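Local coordinates for protein endoglucanase A (Clostridium acetobutylicum, PDB 3IK2) that probably hydrolyses internal beta-1,4-glucosidic bonds in cellulose and related glucans, as a family 44 glycoside hydrolase with a TIM-like barrel, at residues P280-K283 with R288-T291; S292-S295 with C299-A302; E200-D205 with L256-K261; G38-T43 with P185-L190. All blocks are in the same frame, centred on the assembly; numbering follows the deposited sequence.

In the fold
Following the chain from the N terminus, interaction 4 opens first: 38-43, in the loop after the second barrel strand, meets 185-190 beyond the fourth strand, closing a loop of 141 intervening residues. Interaction 3 then joins helices 198-215 and 251-266, which flank strand 220-226 in sequence. Interactions 1 and 2 follow as two very short closures after the sixth strand, with four and three residues between their segments. All four are in series, so none nests in or crosses another. Interactions 1 and 2 share a continuous chain and touch through Val289, Thr291, Cys299 and Ala302, whereas the centres of interactions 3 and 4 lie about 20 Å apart without contact.

Interaction 1 (P280-K283 with R288-T291); sequences PEAK and RVTT
Lys283 and Arg288 form the antiparallel, non-hydrogen-bonded pair of a small beta hairpin in the loop that follows barrel strand 273-278, their CA atoms 4.3 Å apart. Next to this pair, Val289 N donates to Ala282 O (2.9 Å). The side chain of Arg288 leaves the hairpin fully extended, CG anti to the backbone N (chi1 -166°), and runs back beside 280-283. Its NE reaches Pro280 O at 2.8 Å in an almost straight bond (174°), with the oxygen in the guanidinium plane; NH2 adds a weak bond to the same carbonyl and also donates to Tyr279 O. The Glu281 carboxylate is stacked on the guanidinium, their planes 18° apart. Glu281 OE1 lies over the centre of the group and forms a salt bridge with Arg288 NE (3.4 Å), of charges alone, since no N-H points at it, while OE2 accepts from Trp320 NE1. The hairpin belongs to the loop at the carboxy-terminal end of the sixth strand of the TIM-like barrel, and on leaving it the chain makes a type I turn from Arg288 to Thr291. On the apolar side, Val289 CG2 packs on Pro280 CB at 3.8 Å and on Ala282 CB at 4.2 Å.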
loop_
_atom_site.group_PDB
_atom_site.type_symbol
_atom_site.label_atom_id
_atom_site.label_comp_id
_atom_site.label_asym_id
_atom_site.label_seq_id
_atom_site.Cartn_x
_atom_site.Cartn_y
_atom_site.Cartn_z
ATOM N N PRO A 280 -6.427 -9.607 -3.017
ATOM C CA PRO A 280 -7.734 -10.227 -2.771
ATOM C C PRO A 280 -7.797 -11.717 -3.174
ATOM O O PRO A 280 -7.280 -12.116 -4.230
ATOM C CB PRO A 280 -8.711 -9.374 -3.608
ATOM C CG PRO A 280 -7.849 -8.485 -4.478
ATOM C CD PRO A 280 -6.532 -8.362 -3.814
ATOM N N GLU A 281 -8.405 -12.511 -2.299
ATOM C CA GLU A 281 -8.676 -13.916 -2.539
ATOM C C GLU A 281 -10.052 -14.103 -3.188
ATOM O O GLU A 281 -10.388 -15.195 -3.660
ATOM C CB GLU A 281 -8.604 -14.696 -1.217
ATOM C CG GLU A 281 -7.196 -14.822 -0.636
ATOM C CD GLU A 281 -6.412 -15.995 -1.204
ATOM O OE1 GLU A 281 -6.718 -16.462 -2.312
ATOM O OE2 GLU A 281 -5.455 -16.448 -0.553
ATOM N N ALA A 282 -10.828 -13.018 -3.216
ATOM C CA ALA A 282 -12.149 -12.965 -3.852
ATOM C C ALA A 282 -12.153 -13.617 -5.236
ATOM O O ALA A 282 -11.262 -13.370 -6.060
ATOM C CB ALA A 282 -12.612 -11.506 -3.950
ATOM N N LYS A 283 -13.137 -14.485 -5.474
ATOM C CA LYS A 283 -13.256 -15.151 -6.764
ATOM C C LYS A 283 -14.546 -14.759 -7.442
ATOM O O LYS A 283 -15.555 -14.447 -6.768
ATOM C CB LYS A 283 -13.255 -16.678 -6.590
ATOM C CG LYS A 283 -11.964 -17.263 -5.981
ATOM C CD LYS A 283 -12.203 -18.729 -5.603
ATOM C CE LYS A 283 -12.385 -19.523 -6.887
ATOM N NZ LYS A 283 -12.581 -20.962 -6.650
ATOM N N ARG A 288 -9.720 -16.350 -9.192
ATOM C CA ARG A 288 -9.270 -15.299 -8.290
ATOM C C ARG A 288 -9.143 -13.978 -9.058
ATOM O O ARG A 288 -8.635 -13.962 -10.191
ATOM C CB ARG A 288 -7.960 -15.694 -7.633
ATOM C CG ARG A 288 -7.604 -14.839 -6.451
ATOM C CD ARG A 288 -6.329 -15.333 -5.867
ATOM N NE ARG A 288 -5.861 -14.404 -4.850
ATOM C CZ ARG A 288 -4.729 -14.545 -4.175
ATOM N NH1 ARG A 288 -3.951 -15.589 -4.435
ATOM N NH2 ARG A 288 -4.377 -13.636 -3.264
ATOM N N VAL A 289 -9.633 -12.884 -8.465
ATOM C CA VAL A 289 -9.814 -11.603 -9.205
ATOM C C VAL A 289 -8.496 -10.939 -9.617
ATOM O O VAL A 289 -8.457 -10.075 -10.507
ATOM C CB VAL A 289 -10.735 -10.602 -8.431
ATOM C CG1 VAL A 289 -12.088 -11.216 -8.175
ATOM C CG2 VAL A 289 -10.098 -10.158 -7.072
ATOM N N THR A 290 -7.419 -11.357 -8.953
ATOM C CA THR A 290 -6.052 -10.919 -9.251
ATOM C C THR A 290 -5.594 -11.339 -10.661
ATOM O O THR A 290 -4.551 -10.895 -11.119
ATOM C CB THR A 290 -5.041 -11.487 -8.195
ATOM O OG1 THR A 290 -5.270 -12.892 -8.034
ATOM C CG2 THR A 290 -5.220 -10.811 -6.825
ATOM N N THR A 291 -6.355 -12.199 -11.340
ATOM C CA THR A 291 -6.018 -12.591 -12.713
ATOM C C THR A 291 -5.964 -11.431 -13.715
ATOM O O THR A 291 -6.661 -10.438 -13.562
ATOM C CB THR A 291 -6.959 -13.679 -13.298
ATOM O OG1 THR A 291 -6.547 -13.947 -14.639
ATOM C CG2 THR A 291 -8.433 -13.214 -13.339
#

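Interaction 2 (S292-S295 with C299-A302); sequences SDTS and CNKA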
loop_
_atom_site.group_PDB
_atom_site.type_symbol
_atom_site.label_atom_id
_atom_site.label_comp_id
_atom_site.label_asym_id
_atom_site.label_seq_id
_atom_site.Cartn_x
_atom_site.Cartn_y
_atom_site.Cartn_z
ATOM N N SER A 292 -5.150 -11.605 -14.755
ATOM C CA SER A 292 -5.064 -10.684 -15.884
ATOM C C SER A 292 -6.115 -10.979 -16.981
ATOM O O SER A 292 -6.302 -10.184 -17.908
ATOM C CB SER A 292 -3.671 -10.762 -16.478
ATOM O OG SER A 292 -3.547 -11.910 -17.298
ATOM N N ASP A 293 -6.789 -12.127 -16.863
ATOM C CA ASP A 293 -7.819 -12.540 -17.810
ATOM C C ASP A 293 -9.167 -11.811 -17.616
ATOM O O ASP A 293 -9.976 -12.147 -16.728
ATOM C CB ASP A 293 -7.980 -14.061 -17.764
ATOM C CG ASP A 293 -9.167 -14.571 -18.588
ATOM O OD1 ASP A 293 -9.521 -13.993 -19.625
ATOM O OD2 ASP A 293 -9.745 -15.592 -18.178
ATOM N N THR A 294 -9.429 -10.841 -18.487
ATOM C CA THR A 294 -10.652 -10.046 -18.378
ATOM C C THR A 294 -11.798 -10.501 -19.346
ATOM O O THR A 294 -12.804 -9.799 -19.503
ATOM C CB THR A 294 -10.330 -8.534 -18.501
ATOM O OG1 THR A 294 -9.753 -8.273 -19.782
ATOM C CG2 THR A 294 -9.338 -8.120 -17.431
ATOM N N SER A 295 -11.645 -11.669 -19.985
ATOM C CA SER A 295 -12.755 -12.236 -20.774
ATOM C C SER A 295 -13.846 -12.827 -19.852
ATOM O O SER A 295 -14.984 -12.951 -20.252
ATOM C CB SER A 295 -12.272 -13.284 -21.774
ATOM O OG SER A 295 -11.706 -14.394 -21.106
ATOM N N CYS A 299 -15.836 -12.941 -13.140
ATOM C CA CYS A 299 -14.597 -12.554 -12.493
ATOM C C CYS A 299 -14.462 -11.009 -12.503
ATOM O O CYS A 299 -14.154 -10.423 -11.464
ATOM C CB CYS A 299 -13.390 -13.262 -13.123
ATOM S SG CYS A 299 -11.861 -13.113 -12.177
ATOM N N ASN A 300 -14.717 -10.368 -13.656
ATOM C CA ASN A 300 -14.705 -8.897 -13.737
ATOM C C ASN A 300 -15.633 -8.247 -12.702
ATOM O O ASN A 300 -15.276 -7.226 -12.039
ATOM C CB ASN A 300 -15.028 -8.394 -15.135
ATOM C CG ASN A 300 -14.045 -8.883 -16.208
ATOM O OD1 ASN A 300 -12.968 -9.379 -15.914
ATOM N ND2 ASN A 300 -14.416 -8.681 -17.478
ATOM N N LYS A 301 -16.801 -8.859 -12.528
ATOM C CA LYS A 301 -17.822 -8.356 -11.587
ATOM C C LYS A 301 -17.387 -8.479 -10.137
ATOM O O LYS A 301 -17.499 -7.533 -9.372
ATOM C CB LYS A 301 -19.166 -9.072 -11.792
ATOM C CG LYS A 301 -19.890 -8.567 -12.985
ATOM C CD LYS A 301 -21.103 -9.415 -13.344
ATOM C CE LYS A 301 -21.840 -8.769 -14.503
ATOM N NZ LYS A 301 -22.883 -9.663 -15.081
ATOM N N ALA A 302 -16.919 -9.667 -9.768
ATOM C CA ALA A 302 -16.351 -9.905 -8.464
ATOM C C ALA A 302 -15.221 -8.930 -8.149
ATOM O O ALA A 302 -15.046 -8.553 -6.972
ATOM C CB ALA A 302 -15.840 -11.342 -8.380
HETATM O O HOH W 1 -11.295 -11.352 -14.869
#
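Thr294 and Asn300 have the nearest CA atoms, 6.3 Å apart, across the irregular segment 292-295 and the helical segment 299-302, which comes back past it after three residues. Asn300, with CG anti to its carbonyl carbon (chi1 -60°), turns its amide from the helix toward the loop. ND2 donates to Thr294 O at 2.8 Å in a nearly straight bond (167°); the acceptor lies in the amide plane, but the donor stands above the plane of the Thr294 carbonyl. The same ND2 also bonds Tyr450 OH, and OD1 accepts from Arg303 NH1, so partners at both ends of the amide fix its rotation. OD1 further accepts from a water at 2.8 Å; this water also lies beside Asp293 O, although that separation is too short to be trusted. The Thr294 and Asn300 side chains cross at about a right angle, Thr294 CB 3.8 Å from Asn300 OD1. Within the loop, Asp293 OD1 takes two donors: Ser295 OG at 2.7 Å on its syn lone pair, and Ser295 N at 3.2 Å from above the carboxylate plane. The bond from Ser295 N defines an Asx turn, here in the loop leading into helix 297-305.

Interaction 3 (E200-D205 with L256-K261); sequences EVLDKD and LDNMKK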
loop_
_atom_site.group_PDB
_atom_site.type_symbol
_atom_site.label_atom_id
_atom_site.label_comp_id
_atom_site.label_asym_id
_atom_site.label_seq_id
_atom_site.Cartn_x
_atom_site.Cartn_y
_atom_site.Cartn_z
ATOM N N GLU A 200 10.165 -14.680 17.111
ATOM C CA GLU A 200 11.243 -14.200 16.255
ATOM C C GLU A 200 10.863 -12.898 15.520
ATOM O O GLU A 200 11.593 -11.904 15.579
ATOM C CB GLU A 200 11.673 -15.290 15.265
ATOM C CG GLU A 200 12.589 -14.764 14.146
ATOM C CD GLU A 200 12.938 -15.820 13.085
ATOM O OE1 GLU A 200 12.345 -16.917 13.102
ATOM O OE2 GLU A 200 13.800 -15.536 12.228
ATOM N N VAL A 201 9.711 -12.900 14.851
ATOM C CA VAL A 201 9.253 -11.691 14.145
ATOM C C VAL A 201 9.105 -10.465 15.075
ATOM O O VAL A 201 9.523 -9.348 14.724
ATOM C CB VAL A 201 7.959 -11.916 13.301
ATOM C CG1 VAL A 201 6.733 -12.000 14.145
ATOM C CG2 VAL A 201 7.787 -10.786 12.279
ATOM N N LEU A 202 8.490 -10.685 16.236
ATOM C CA LEU A 202 8.319 -9.658 17.253
ATOM C C LEU A 202 9.689 -9.059 17.641
ATOM O O LEU A 202 9.865 -7.851 17.660
ATOM C CB LEU A 202 7.637 -10.274 18.487
ATOM C CG LEU A 202 7.538 -9.430 19.758
ATOM C CD1 LEU A 202 6.724 -8.130 19.516
ATOM C CD2 LEU A 202 6.956 -10.244 20.930
ATOM N N ASP A 203 10.642 -9.946 17.934
ATOM C CA ASP A 203 11.981 -9.567 18.397
ATOM C C ASP A 203 12.763 -8.809 17.324
ATOM O O ASP A 203 13.337 -7.754 17.596
ATOM C CB ASP A 203 12.747 -10.823 18.845
ATOM C CG ASP A 203 14.218 -10.558 19.084
ATOM O OD1 ASP A 203 15.054 -11.205 18.421
ATOM O OD2 ASP A 203 14.550 -9.702 19.931
ATOM N N LYS A 204 12.756 -9.340 16.108
ATOM C CA LYS A 204 13.448 -8.696 14.988
ATOM C C LYS A 204 12.814 -7.371 14.603
ATOM O O LYS A 204 13.510 -6.383 14.403
ATOM C CB LYS A 204 13.495 -9.634 13.789
ATOM C CG LYS A 204 14.700 -10.569 13.819
ATOM C CD LYS A 204 14.567 -11.628 12.752
ATOM C CE LYS A 204 15.880 -12.406 12.595
ATOM N NZ LYS A 204 15.768 -13.375 11.477
ATOM N N ASP A 205 11.485 -7.334 14.532
ATOM C CA ASP A 205 10.789 -6.075 14.319
ATOM C C ASP A 205 11.118 -5.076 15.403
ATOM O O ASP A 205 11.262 -3.885 15.129
ATOM C CB ASP A 205 9.271 -6.276 14.233
ATOM C CG ASP A 205 8.839 -6.720 12.873
ATOM O OD1 ASP A 205 9.713 -7.193 12.110
ATOM O OD2 ASP A 205 7.637 -6.616 12.569
ATOM N N LEU A 256 0.350 -6.445 17.825
ATOM C CA LEU A 256 0.052 -5.083 18.331
ATOM C C LEU A 256 0.259 -4.926 19.812
ATOM O O LEU A 256 0.896 -3.971 20.275
ATOM C CB LEU A 256 -1.365 -4.632 17.952
ATOM C CG LEU A 256 -1.686 -4.306 16.475
ATOM C CD1 LEU A 256 -3.184 -4.236 16.317
ATOM C CD2 LEU A 256 -1.037 -2.999 15.988
ATOM N N ASP A 257 -0.280 -5.878 20.563
ATOM C CA ASP A 257 -0.132 -5.888 22.007
ATOM C C ASP A 257 1.350 -5.903 22.408
ATOM O O ASP A 257 1.789 -5.135 23.279
ATOM C CB ASP A 257 -0.877 -7.091 22.605
ATOM C CG ASP A 257 -1.086 -6.956 24.123
ATOM O OD1 ASP A 257 -1.119 -5.821 24.653
ATOM O OD2 ASP A 257 -1.201 -8.002 24.792
ATOM N N ASN A 258 2.133 -6.754 21.752
ATOM C CA ASN A 258 3.539 -6.885 22.142
ATOM C C ASN A 258 4.431 -5.719 21.698
ATOM O O ASN A 258 5.366 -5.335 22.407
ATOM C CB ASN A 258 4.074 -8.248 21.715
ATOM C CG ASN A 258 3.680 -9.357 22.715
ATOM O OD1 ASN A 258 4.315 -9.504 23.763
ATOM N ND2 ASN A 258 2.642 -10.133 22.385
ATOM N N MET A 259 4.097 -5.120 20.557
ATOM C CA MET A 259 4.795 -3.927 20.108
ATOM C C MET A 259 4.467 -2.754 21.017
ATOM O O MET A 259 5.293 -1.906 21.242
ATOM C CB MET A 259 4.436 -3.578 18.653
ATOM C CG MET A 259 5.008 -4.556 17.639
ATOM S SD MET A 259 6.797 -4.724 17.655
ATOM C CE MET A 259 7.411 -3.063 17.277
ATOM N N LYS A 260 3.232 -2.709 21.493
ATOM C CA LYS A 260 2.831 -1.736 22.476
ATOM C C LYS A 260 3.652 -1.934 23.757
ATOM O O LYS A 260 4.286 -1.004 24.233
ATOM C CB LYS A 260 1.332 -1.903 22.741
ATOM C CG LYS A 260 0.616 -0.654 23.200
ATOM C CD LYS A 260 0.572 -0.557 24.678
ATOM C CE LYS A 260 -0.038 0.761 25.117
ATOM N NZ LYS A 260 -0.050 0.795 26.604
ATOM N N LYS A 261 3.644 -3.159 24.290
ATOM C CA LYS A 261 4.417 -3.517 25.498
ATOM C C LYS A 261 5.920 -3.198 25.320
ATOM O O LYS A 261 6.541 -2.592 26.202
ATOM C CB LYS A 261 4.155 -4.995 25.857
ATOM C CG LYS A 261 5.107 -5.653 26.881
ATOM C CD LYS A 261 4.665 -7.126 27.166
ATOM C CE LYS A 261 5.600 -7.936 28.090
ATOM N NZ LYS A 261 6.807 -8.552 27.433
#
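Leu202 of helix 198-215 reaches Asn258 of helix 251-266, and the two side chains meet at about a right angle. Both leucine methyls bear on the Asn258 CB: CD1 at 3.4 Å and CD2 at 3.6 Å. Leu202 CD2 also lies against the amide, 3.8 Å from Asn258 CG; the amide nitrogen ND2 bonds Tyr254 O one turn back. CG anti to the backbone N (chi1 171°) carries the leucine fork to the neighbouring helix. Met259 approaches it differently. The Leu202 and Met259 side chains slide past each other in opposite directions, and the contact is made by the thioether: Met259 SD lies 3.9 Å from Leu202 CD1. The bend at chi2 (-59°) places Met259 SD, which is 4.5 Å from Asp205 CB; the further bend at chi3 directs CE, which comes near Asp205 O. Asp205 OD2 is hydrogen-bonded to Tyr255 OH. No hydrogen bond links the segments, whose axes approach to 10.6 Å at a signed crossing angle of -37°, so the join is van der Waals packing. The two segments run in the same general direction, on two helices of the outer layer of the barrel that precede and follow strand 220-226; Val201 reaches Phe251 of helix 251-266, and Leu256 faces away from the contact onto helix 331-342.

Interaction 4 (G38-T43 with P185-L190); sequences GGNRST and PSTHPL
The imidazole of His188 has Thr187 CG2 over one face, 3.4 Å above the plane and offset toward the rim, and Asn40 O at its edge. NE2 donates to Asn40 O at 2.7 Å; the acceptor lies in the ring plane and the donor in the carbonyl plane, yet the bond is bent, with an angle of 135° at the hydrogen. Thr43 meets the ring obliquely, its CB 3.4 Å from His188 NE2 and its CG2 3.7 Å from His188 CD2. The second flat group, the Asn40 amide, also meets the Thr187 methyl, Asn40 CG 3.7 Å from Thr187 CG2, and the two side chains cross at about a right angle. In Thr187, chi1 of -61° sets OG1 beside the backbone N and leaves the methyl CG2 anti to it, in among imidazole and amide. A water accepts from Thr187 OG1 and donates to Asn40 OD1, each at 2.7 Å. Asn40 ND2 is also bonded to Asp57 OD2, and Thr43 OG1 to Asp178 OD1. The contact joins the loop after strand 34-37 to the end of helix 184-187 and the turn after it, beyond the fourth strand, at the barrel mouth where TIM-barrel enzymes carry their active sites. The in-plane bond places a proton on His188 NE2, while the water at OD1 and Asp57 at ND2 fix which way round the Asn40 amide lies.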
loop_
_atom_site.group_PDB
_atom_site.type_symbol
_atom_site.label_atom_id
_atom_site.label_comp_id
_atom_site.label_asym_id
_atom_site.label_seq_id
_atom_site.Cartn_x
_atom_site.Cartn_y
_atom_site.Cartn_z
ATOM N N GLY A 38 10.627 -2.132 -1.782
ATOM C CA GLY A 38 10.316 -3.248 -0.884
ATOM C C GLY A 38 9.959 -4.521 -1.619
ATOM O O GLY A 38 10.242 -4.662 -2.813
ATOM N N GLY A 39 9.342 -5.463 -0.914
ATOM C CA GLY A 39 8.948 -6.728 -1.548
ATOM C C GLY A 39 10.043 -7.787 -1.394
ATOM O O GLY A 39 11.001 -7.625 -0.624
ATOM N N ASN A 40 9.907 -8.867 -2.155
ATOM C CA ASN A 40 10.739 -10.031 -1.969
ATOM C C ASN A 40 12.224 -9.812 -2.131
ATOM O O ASN A 40 13.000 -10.502 -1.496
ATOM C CB ASN A 40 10.260 -11.147 -2.904
ATOM C CG ASN A 40 8.920 -11.688 -2.490
ATOM O OD1 ASN A 40 8.443 -11.386 -1.397
ATOM N ND2 ASN A 40 8.286 -12.464 -3.369
ATOM N N ARG A 41 12.601 -8.867 -2.995
ATOM C CA ARG A 41 14.010 -8.584 -3.306
ATOM C C ARG A 41 14.703 -7.840 -2.197
ATOM O O ARG A 41 15.934 -7.827 -2.146
ATOM C CB ARG A 41 14.138 -7.795 -4.614
ATOM C CG ARG A 41 14.122 -8.667 -5.904
ATOM C CD ARG A 41 15.508 -9.321 -6.072
ATOM N NE ARG A 41 15.700 -10.076 -7.323
ATOM C CZ ARG A 41 16.906 -10.426 -7.810
ATOM N NH1 ARG A 41 18.033 -10.095 -7.178
ATOM N NH2 ARG A 41 16.994 -11.089 -8.947
ATOM N N SER A 42 13.916 -7.232 -1.303
ATOM C CA SER A 42 14.433 -6.458 -0.172
ATOM C C SER A 42 15.145 -7.321 0.842
ATOM O O SER A 42 16.139 -6.892 1.429
ATOM C CB SER A 42 13.308 -5.637 0.518
ATOM O OG SER A 42 12.378 -6.467 1.224
ATOM N N THR A 43 14.667 -8.547 1.046
ATOM C CA THR A 43 15.115 -9.351 2.207
ATOM C C THR A 43 16.620 -9.604 2.182
ATOM O O THR A 43 17.313 -9.514 3.221
ATOM C CB THR A 43 14.368 -10.686 2.274
ATOM O OG1 THR A 43 12.967 -10.439 2.404
ATOM C CG2 THR A 43 14.861 -11.548 3.448
ATOM N N PRO A 185 10.912 -18.667 4.822
ATOM C CA PRO A 185 11.372 -20.026 4.453
ATOM C C PRO A 185 10.973 -20.500 3.057
ATOM O O PRO A 185 11.649 -21.363 2.495
ATOM C CB PRO A 185 10.718 -20.930 5.519
ATOM C CG PRO A 185 9.502 -20.177 5.953
ATOM C CD PRO A 185 9.917 -18.713 5.918
ATOM N N SER A 186 9.876 -19.987 2.502
ATOM C CA SER A 186 9.465 -20.437 1.175
ATOM C C SER A 186 9.859 -19.472 0.075
ATOM O O SER A 186 10.062 -19.889 -1.052
ATOM C CB SER A 186 7.979 -20.757 1.127
ATOM O OG SER A 186 7.252 -19.669 1.587
ATOM N N THR A 187 9.934 -18.183 0.396
ATOM C CA THR A 187 10.455 -17.200 -0.531
ATOM C C THR A 187 12.004 -17.201 -0.523
ATOM O O THR A 187 12.643 -17.125 -1.606
ATOM C CB THR A 187 9.926 -15.789 -0.223
ATOM O OG1 THR A 187 8.502 -15.774 -0.337
ATOM C CG2 THR A 187 10.516 -14.750 -1.223
ATOM N N HIS A 188 12.575 -17.277 0.683
ATOM C CA HIS A 188 14.033 -17.230 0.910
ATOM C C HIS A 188 14.606 -18.422 1.716
ATOM O O HIS A 188 15.267 -18.203 2.762
ATOM C CB HIS A 188 14.432 -15.903 1.599
ATOM C CG HIS A 188 14.147 -14.688 0.768
ATOM N ND1 HIS A 188 14.842 -14.397 -0.390
ATOM C CD2 HIS A 188 13.208 -13.728 0.895
ATOM C CE1 HIS A 188 14.369 -13.282 -0.914
ATOM N NE2 HIS A 188 13.382 -12.852 -0.147
ATOM N N PRO A 189 14.419 -19.671 1.207
ATOM C CA PRO A 189 14.902 -20.864 1.929
ATOM C C PRO A 189 16.408 -20.833 2.159
ATOM O O PRO A 189 16.903 -21.372 3.150
ATOM C CB PRO A 189 14.537 -22.028 0.993
ATOM C CG PRO A 189 14.321 -21.410 -0.355
ATOM C CD PRO A 189 13.766 -20.041 -0.068
ATOM N N LEU A 190 17.133 -20.177 1.261
ATOM C CA LEU A 190 18.596 -20.126 1.394
ATOM C C LEU A 190 19.078 -19.135 2.465
ATOM O O LEU A 190 20.199 -19.268 3.003
ATOM C CB LEU A 190 19.226 -19.826 0.031
ATOM C CG LEU A 190 19.800 -20.979 -0.785
ATOM C CD1 LEU A 190 19.018 -22.291 -0.715
ATOM C CD2 LEU A 190 20.104 -20.521 -2.238
HETATM O O HOH W 2 7.618 -13.286 0.280
#